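Side-chain contacts in HNH endonuclease (Geobacillus virus E2, PDB 5H0M), which nicks DNA as a phage endonuclease of the HNH family, probably by hydrolysing one strand of the duplex: residues Y43-H46 with K47-Q51; R53-Y56 with H57-E60; V99-S102 with K103-D106; S112-Q115 with A116-N119. All blocks are in the same frame, centred on the assembly; numbering follows the deposited sequence.

Interaction 1 (Y43-H46 with K47-Q51); sequences YDKH and KRNQQ
With CG swung opposite its backbone N (chi1 176°), the ring of Tyr43 leans forward along the helix, where Lys47, bent at both chi2 (-52°) and chi3, lays its methylenes across it. Lys47 CG sits over one face, 3.8 Å from the centre of the Tyr43 ring, a CH-pi contact, and CD reaches on to within 3.6 Å of Tyr43 OH. Three residues further along, a similar contact recurs: Gln50 CG lies over a face of the His46 imidazole, 3.9 Å from its centroid, with the Gln50 amide nearly parallel to the ring. A water at the edge of the imidazole, in its plane, lies 3.3 Å from His46 NE2 and accepts from Lys47 NZ, tying the lysine's charged end to solvent beside the histidine. Asn49 turns its amide back on the helix: ND2 donates to Lys45 O at 2.8 Å from above the carbonyl plane, while Asn49 N makes the regular helical bond to the same oxygen from the opposite face. The Arg48 guanidinium lies with one face over Lys45 CA. All this belongs to helix 41-55, whose neighbouring loop meets Asn49 through Leu98. Long polar side chains suit this exposed surface because their methylenes can cover aromatic faces while their ends stay with water; because Lys45 O accepts two hydrogen bonds, the asparagine amide is held by the backbone itself.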
# COMPACT_ATOMS: atom_id res chain seq x y z
N TYR A 43 17.51 11.47 12.24
CA TYR A 43 17.26 12.42 11.16
C TYR A 43 16.92 11.67 9.87
O TYR A 43 15.99 12.04 9.16
CB TYR A 43 18.47 13.32 10.93
CG TYR A 43 18.32 14.27 9.77
CD1 TYR A 43 17.59 15.44 9.89
CD2 TYR A 43 18.91 13.98 8.54
CE1 TYR A 43 17.46 16.31 8.81
CE2 TYR A 43 18.79 14.85 7.47
CZ TYR A 43 18.07 16.01 7.61
OH TYR A 43 17.95 16.87 6.54
N ASP A 44 17.67 10.61 9.57
CA ASP A 44 17.36 9.78 8.41
C ASP A 44 15.94 9.23 8.48
O ASP A 44 15.23 9.23 7.48
CB ASP A 44 18.36 8.63 8.28
CG ASP A 44 19.74 9.11 7.86
OD1 ASP A 44 19.83 10.10 7.09
OD2 ASP A 44 20.74 8.50 8.29
N LYS A 45 15.54 8.77 9.66
CA LYS A 45 14.18 8.29 9.91
C LYS A 45 13.14 9.38 9.67
O LYS A 45 12.10 9.15 9.07
CB LYS A 45 14.08 7.76 11.33
CG LYS A 45 12.73 7.19 11.72
CD LYS A 45 12.74 6.63 13.14
CE LYS A 45 13.77 5.52 13.32
NZ LYS A 45 13.84 5.04 14.73
N HIS A 46 13.44 10.58 10.16
CA HIS A 46 12.59 11.74 9.94
C HIS A 46 12.40 12.04 8.45
O HIS A 46 11.27 12.25 7.99
CB HIS A 46 13.22 12.96 10.64
CG HIS A 46 12.53 14.26 10.34
ND1 HIS A 46 11.33 14.61 10.92
CD2 HIS A 46 12.89 15.29 9.55
CE1 HIS A 46 10.98 15.81 10.49
NE2 HIS A 46 11.90 16.24 9.65
N LYS A 47 13.50 12.05 7.71
CA LYS A 47 13.44 12.36 6.29
C LYS A 47 12.66 11.29 5.53
O LYS A 47 11.90 11.61 4.64
CB LYS A 47 14.84 12.54 5.69
CG LYS A 47 15.64 13.70 6.28
CD LYS A 47 14.90 15.04 6.27
CE LYS A 47 14.79 15.60 4.87
NZ LYS A 47 14.00 16.86 4.84
N ARG A 48 12.84 10.03 5.91
CA ARG A 48 12.08 8.92 5.29
C ARG A 48 10.60 9.10 5.52
O ARG A 48 9.78 8.91 4.63
CB ARG A 48 12.46 7.56 5.89
CG ARG A 48 13.69 6.90 5.33
CD ARG A 48 13.62 5.39 5.55
NE ARG A 48 13.61 5.00 6.96
CZ ARG A 48 14.66 5.05 7.78
NH1 ARG A 48 15.85 5.49 7.35
NH2 ARG A 48 14.53 4.66 9.04
N ASN A 49 10.24 9.46 6.75
CA ASN A 49 8.85 9.64 7.09
C ASN A 49 8.24 10.87 6.41
O ASN A 49 7.11 10.83 5.93
CB ASN A 49 8.67 9.64 8.59
CG ASN A 49 8.64 8.24 9.15
OD1 ASN A 49 7.61 7.55 9.06
ND2 ASN A 49 9.77 7.77 9.67
N GLN A 50 9.01 11.94 6.30
CA GLN A 50 8.53 13.10 5.57
C GLN A 50 8.31 12.80 4.08
O GLN A 50 7.33 13.27 3.48
CB GLN A 50 9.51 14.26 5.75
CG GLN A 50 9.48 14.85 7.16
CD GLN A 50 8.15 15.46 7.52
OE1 GLN A 50 7.44 14.97 8.40
NE2 GLN A 50 7.78 16.52 6.81
N GLN A 51 9.22 12.02 3.51
CA GLN A 51 9.14 11.60 2.11
C GLN A 51 7.89 10.74 1.89
O GLN A 51 7.18 10.91 0.90
CB GLN A 51 10.41 10.85 1.75
CG GLN A 51 10.55 10.38 0.32
CD GLN A 51 11.85 9.60 0.11
OE1 GLN A 51 12.08 8.58 0.77
NE2 GLN A 51 12.69 10.07 -0.80
O HOH W 1 13.15 18.28 7.45

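Interaction 2 (R53-Y56 with H57-E60); sequences RAFY and HSRE
His57 comes first: its imidazole folds back along the preceding helix until CD2 lies 3.2 Å from Arg53 O, the oxygen meeting the ring at its edge. Its backbone N donates to Ala54 O from well above the carbonyl plane, a bent bond, N-H...O 138°. Ser58 then makes most of the polar contact. Its OG sits between the backbone N and the carbonyl carbon (chi1 73°), which lets it donate to Phe55 O at 2.7 Å, in the carbonyl plane and on a lone pair; Ser58 N reaches the same oxygen at 2.9 Å from above that plane, closing a type I turn from Phe55 to Ser58. As N-cap of helix 59-71, Ser58 also accepts at OG from Trp61 N, a role to which its short hydroxyl is well suited. A water bridges Tyr56 O and Ser58 O, donating to both. Next, Arg59 NE forms a salt bridge with Glu60 OE2, 3.1 Å away, which it meets from above the carboxylate plane. Because one hydroxyl donates a hydrogen bond to Phe55 O and accepts one from the first turn of helix 59-71, the Ser58 side chain probably helps to set the bend between the two helices.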
# COMPACT_ATOMS: atom_id res chain seq x y z
N ARG A 53 5.12 10.70 3.77
CA ARG A 53 3.95 11.57 3.90
C ARG A 53 3.66 12.30 2.61
O ARG A 53 2.52 12.33 2.14
CB ARG A 53 4.15 12.60 5.01
CG ARG A 53 4.13 12.07 6.42
CD ARG A 53 4.49 13.22 7.33
NE ARG A 53 4.63 12.86 8.73
CZ ARG A 53 3.70 13.06 9.66
NH1 ARG A 53 2.52 13.57 9.34
NH2 ARG A 53 3.96 12.73 10.91
N ALA A 54 4.70 12.88 2.01
CA ALA A 54 4.57 13.65 0.79
C ALA A 54 4.13 12.78 -0.38
O ALA A 54 3.39 13.23 -1.26
CB ALA A 54 5.88 14.35 0.45
N PHE A 55 4.56 11.52 -0.37
CA PHE A 55 4.23 10.61 -1.46
C PHE A 55 2.72 10.47 -1.67
O PHE A 55 2.23 10.47 -2.80
CB PHE A 55 4.85 9.24 -1.21
CG PHE A 55 4.48 8.21 -2.23
CD1 PHE A 55 5.07 8.23 -3.48
CD2 PHE A 55 3.51 7.26 -1.95
CE1 PHE A 55 4.73 7.29 -4.44
CE2 PHE A 55 3.16 6.32 -2.91
CZ PHE A 55 3.77 6.34 -4.15
N TYR A 56 1.98 10.38 -0.59
CA TYR A 56 0.54 10.16 -0.71
C TYR A 56 -0.20 11.36 -1.27
O TYR A 56 -1.34 11.21 -1.73
CB TYR A 56 -0.05 9.74 0.63
CG TYR A 56 0.46 8.40 1.12
CD1 TYR A 56 0.10 7.22 0.47
CD2 TYR A 56 1.29 8.31 2.21
CE1 TYR A 56 0.56 5.98 0.92
CE2 TYR A 56 1.75 7.08 2.66
CZ TYR A 56 1.38 5.93 2.02
OH TYR A 56 1.86 4.71 2.52
N HIS A 57 0.45 12.52 -1.25
CA HIS A 57 -0.08 13.73 -1.88
C HIS A 57 0.33 13.88 -3.33
O HIS A 57 -0.15 14.79 -4.01
CB HIS A 57 0.42 14.97 -1.16
CG HIS A 57 -0.09 15.10 0.24
ND1 HIS A 57 -1.31 15.65 0.54
CD2 HIS A 57 0.46 14.71 1.41
CE1 HIS A 57 -1.48 15.63 1.85
NE2 HIS A 57 -0.43 15.07 2.40
N SER A 58 1.20 13.01 -3.82
CA SER A 58 1.83 13.20 -5.11
C SER A 58 0.91 12.89 -6.27
O SER A 58 0.03 12.03 -6.18
CB SER A 58 3.11 12.37 -5.24
OG SER A 58 2.81 10.99 -5.41
N ARG A 59 1.15 13.58 -7.38
CA ARG A 59 0.44 13.30 -8.63
C ARG A 59 0.64 11.85 -9.08
O ARG A 59 -0.28 11.22 -9.57
CB ARG A 59 0.89 14.29 -9.74
CG ARG A 59 2.37 14.21 -10.13
CD ARG A 59 2.80 15.25 -11.17
NE ARG A 59 4.21 15.05 -11.53
CZ ARG A 59 4.98 15.94 -12.15
NH1 ARG A 59 4.51 17.13 -12.51
NH2 ARG A 59 6.25 15.64 -12.41
N GLU A 60 1.85 11.32 -8.88
CA GLU A 60 2.18 9.97 -9.33
C GLU A 60 1.37 8.95 -8.54
O GLU A 60 0.81 8.02 -9.11
CB GLU A 60 3.67 9.71 -9.21
CG GLU A 60 4.54 10.56 -10.14
CD GLU A 60 4.97 11.90 -9.56
OE1 GLU A 60 4.59 12.27 -8.43
OE2 GLU A 60 5.72 12.62 -10.26
O HOH W 2 -1.93 12.12 -4.29

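Interaction 3 (V99-S102 with K103-D106); sequences VDWS and KRLD
Arg104 folds back over Trp101 and touches it along nearly its whole length. CB lies 3.3 Å from Trp101 O, and CG, tucked over the backbone by a chi1 of 64°, keeps equally close to that oxygen. The chain then runs extended: CD stands over the six-membered ring of Trp101, 3.3 Å from its centroid and almost on the normal, a CH-pi contact. NE passes above CZ2 and CE2. Beyond it the guanidinium lies flat on the indole, the planes 3° apart, with CZ off-centre over the five-membered ring in a cation-pi contact. At the tip, NH1 turns to Trp101 O, donating at 3.0 Å with the oxygen in the guanidinium plane; Arg104 N meets that carbonyl from the opposite face. Trp101 thus supplies both the pi surface and the acceptor that fix the cation's rotation, and arginine suits the place because its long chain and flat cation match both. These residues lie in the loop between strands 90-93 and 110-113, the two strands of the HNH beta-beta-alpha unit, and Arg104 O accepts from His93 NE2. Asp100 forms an Asx turn: OD1 accepts from Ser102 N and, at 2.6 Å, from Ser102 OG, both on the same face of the carboxylate. OD2 lies 3.5 Å from Lys103 CE, with the ammonium somewhat beyond salt-bridge range. A water donates to Ser102 O and to Asp106 OD1 and accepts from Leu105 N.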
# COMPACT_ATOMS: atom_id res chain seq x y z
N VAL A 99 9.23 0.43 4.10
CA VAL A 99 10.18 -0.68 4.05
C VAL A 99 11.03 -0.65 2.78
O VAL A 99 12.23 -0.93 2.81
CB VAL A 99 9.45 -2.03 4.22
CG1 VAL A 99 10.36 -3.22 3.92
CG2 VAL A 99 8.87 -2.14 5.61
N ASP A 100 10.41 -0.33 1.64
CA ASP A 100 11.15 -0.24 0.38
C ASP A 100 10.60 0.88 -0.51
O ASP A 100 9.63 0.71 -1.26
CB ASP A 100 11.13 -1.56 -0.38
CG ASP A 100 12.13 -1.60 -1.52
OD1 ASP A 100 12.58 -0.51 -1.99
OD2 ASP A 100 12.48 -2.72 -1.98
N TRP A 101 11.26 2.03 -0.44
CA TRP A 101 10.86 3.21 -1.20
C TRP A 101 10.88 2.97 -2.71
O TRP A 101 10.07 3.53 -3.44
CB TRP A 101 11.82 4.36 -0.83
CG TRP A 101 11.61 5.65 -1.59
CD1 TRP A 101 12.46 6.20 -2.51
CD2 TRP A 101 10.49 6.54 -1.50
NE1 TRP A 101 11.93 7.38 -3.00
CE2 TRP A 101 10.72 7.60 -2.40
CE3 TRP A 101 9.31 6.53 -0.75
CZ2 TRP A 101 9.83 8.65 -2.56
CZ3 TRP A 101 8.43 7.58 -0.91
CH2 TRP A 101 8.68 8.61 -1.82
N SER A 102 11.78 2.12 -3.18
CA SER A 102 11.94 1.91 -4.60
C SER A 102 10.74 1.26 -5.27
O SER A 102 10.56 1.39 -6.48
CB SER A 102 13.20 1.08 -4.89
OG SER A 102 13.01 -0.28 -4.57
N LYS A 103 9.90 0.59 -4.47
CA LYS A 103 8.74 -0.14 -5.00
C LYS A 103 7.44 0.65 -4.84
O LYS A 103 6.36 0.11 -5.03
CB LYS A 103 8.62 -1.51 -4.32
CG LYS A 103 9.85 -2.39 -4.52
CD LYS A 103 9.59 -3.81 -4.06
CE LYS A 103 10.78 -4.72 -4.36
NZ LYS A 103 10.55 -6.16 -4.00
N ARG A 104 7.56 1.93 -4.51
CA ARG A 104 6.42 2.78 -4.18
C ARG A 104 5.34 2.91 -5.26
O ARG A 104 4.18 3.13 -4.94
CB ARG A 104 6.90 4.17 -3.77
CG ARG A 104 7.60 4.93 -4.88
CD ARG A 104 8.27 6.16 -4.32
NE ARG A 104 8.92 6.95 -5.36
CZ ARG A 104 10.11 6.68 -5.89
NH1 ARG A 104 10.81 5.63 -5.48
NH2 ARG A 104 10.62 7.48 -6.83
N LEU A 105 5.73 2.80 -6.53
CA LEU A 105 4.79 2.97 -7.64
C LEU A 105 4.69 1.72 -8.52
O LEU A 105 4.10 1.75 -9.59
CB LEU A 105 5.22 4.19 -8.49
CG LEU A 105 5.01 5.54 -7.80
CD1 LEU A 105 5.82 6.62 -8.50
CD2 LEU A 105 3.55 5.93 -7.78
N ASP A 106 5.21 0.59 -8.04
CA ASP A 106 5.18 -0.64 -8.82
C ASP A 106 3.82 -1.31 -8.72
O ASP A 106 3.38 -1.64 -7.62
CB ASP A 106 6.22 -1.62 -8.29
CG ASP A 106 7.63 -1.22 -8.59
OD1 ASP A 106 7.87 -0.25 -9.34
OD2 ASP A 106 8.51 -1.93 -8.07
O HOH W 3 8.28 2.16 -7.80

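Interaction 4 (S112-Q115 with A116-N119); sequences SLCQ and ACHN. With ZN (zinc ion), chain B.
Cys114 and Cys117 converge on a zinc ion, their SG atoms 2.4 and 2.3 Å from the metal, and this buried end is the tight part of the contact. The two sulfurs stand 3.6 Å apart as neighbouring ligands. A chi1 of 73° turns Cys114 SG over the start of helix 115-129, where it accepts from Cys117 N at 3.4 Å, with an N-H...S angle of 161°. It is therefore both N-cap and metal ligand; the amide hydrogen bond and the helix start would probably stabilise negative charge on the thiolate. Cys76 and Cys79 complete the four-cysteine site, so two CxxC pairs grip one ion. In the HNH beta-beta-alpha unit, strand 110-113 passes here into the helix, and the zinc ties that junction to the region of helix 77-81. Leu113, the last strand residue, packs its two methyl branches against the first turn of the helix: CD2 lies 4.3 Å from Cys117 CB, and CD1 is 4.0 Å from His118 CA, meeting the His118 ring at its edge. A branched apolar side chain fits this cover beside the metal. The outer side is looser. Gln115 extends its chain away, as suits a polar residue on an exposed helix face, and Ala116 brings only a methyl, 4.1 Å from Cys114 SG. There the contact is carried by backbone bonds such as Asn119 N to Gln115 O, 2.9 Å.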
# COMPACT_ATOMS: atom_id res chain seq x y z
N SER A 112 -5.62 -3.58 -4.35
CA SER A 112 -6.86 -3.00 -3.86
C SER A 112 -7.42 -3.92 -2.78
O SER A 112 -7.49 -5.13 -2.99
CB SER A 112 -7.87 -2.90 -4.99
OG SER A 112 -7.33 -2.18 -6.10
N LEU A 113 -7.79 -3.34 -1.63
CA LEU A 113 -8.23 -4.10 -0.45
C LEU A 113 -9.46 -3.48 0.18
O LEU A 113 -9.67 -2.27 0.13
CB LEU A 113 -7.14 -4.14 0.63
CG LEU A 113 -5.79 -4.79 0.26
CD1 LEU A 113 -4.85 -4.68 1.43
CD2 LEU A 113 -5.98 -6.23 -0.17
N CYS A 114 -10.28 -4.34 0.78
CA CYS A 114 -11.35 -3.90 1.67
C CYS A 114 -10.74 -3.57 3.03
O CYS A 114 -9.57 -3.83 3.30
CB CYS A 114 -12.44 -4.97 1.80
SG CYS A 114 -11.99 -6.41 2.77
N GLN A 115 -11.53 -2.96 3.91
CA GLN A 115 -11.01 -2.57 5.21
C GLN A 115 -10.57 -3.77 6.04
O GLN A 115 -9.54 -3.74 6.70
CB GLN A 115 -12.05 -1.76 5.98
CG GLN A 115 -11.66 -1.54 7.42
CD GLN A 115 -12.65 -0.68 8.15
OE1 GLN A 115 -13.41 0.06 7.53
NE2 GLN A 115 -12.63 -0.76 9.48
N ALA A 116 -11.38 -4.82 6.05
CA ALA A 116 -11.07 -6.01 6.83
C ALA A 116 -9.77 -6.65 6.39
O ALA A 116 -8.96 -7.06 7.22
CB ALA A 116 -12.21 -7.02 6.80
N CYS A 117 -9.56 -6.72 5.08
CA CYS A 117 -8.32 -7.28 4.55
C CYS A 117 -7.14 -6.35 4.81
O CYS A 117 -6.04 -6.82 5.06
CB CYS A 117 -8.45 -7.60 3.07
SG CYS A 117 -9.51 -9.06 2.82
N HIS A 118 -7.34 -5.04 4.78
CA HIS A 118 -6.26 -4.12 5.13
C HIS A 118 -5.86 -4.28 6.59
O HIS A 118 -4.68 -4.28 6.95
CB HIS A 118 -6.66 -2.67 4.85
CG HIS A 118 -5.55 -1.70 5.11
ND1 HIS A 118 -5.55 -0.87 6.21
CD2 HIS A 118 -4.41 -1.43 4.44
CE1 HIS A 118 -4.46 -0.12 6.19
NE2 HIS A 118 -3.76 -0.44 5.12
N ASN A 119 -6.86 -4.45 7.47
CA ASN A 119 -6.59 -4.69 8.88
C ASN A 119 -5.84 -5.99 9.10
O ASN A 119 -4.88 -6.05 9.88
CB ASN A 119 -7.92 -4.70 9.64
CG ASN A 119 -7.74 -4.82 11.13
OD1 ASN A 119 -7.27 -3.88 11.78
ND2 ASN A 119 -8.11 -5.97 11.68
ZN ZN B . -11.16 -8.17 1.44

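Overall arrangement
The four contacts follow one another along the chain. Interactions 1 and 2 share helix 41-55, their centres 15 Å apart; the second turns the chain into helix 59-71. Interaction 3, in the loop joining the antiparallel strands 90-93 and 110-113, packs against both: Gln51 CG lies 3.3 Å from Trp101 CH2, and Phe55 CZ lies 3.7 Å from Leu105 CD2. Interaction 4 leads from strand 110-113 into helix 115-129 at the zinc site, on the opposite side of the chain's centre, about 27 Å from interaction 1 between centres. The amino-terminal helices meet the HNH loop, while zinc joins the strand-helix junction to helix 77-81, probably stabilising that part.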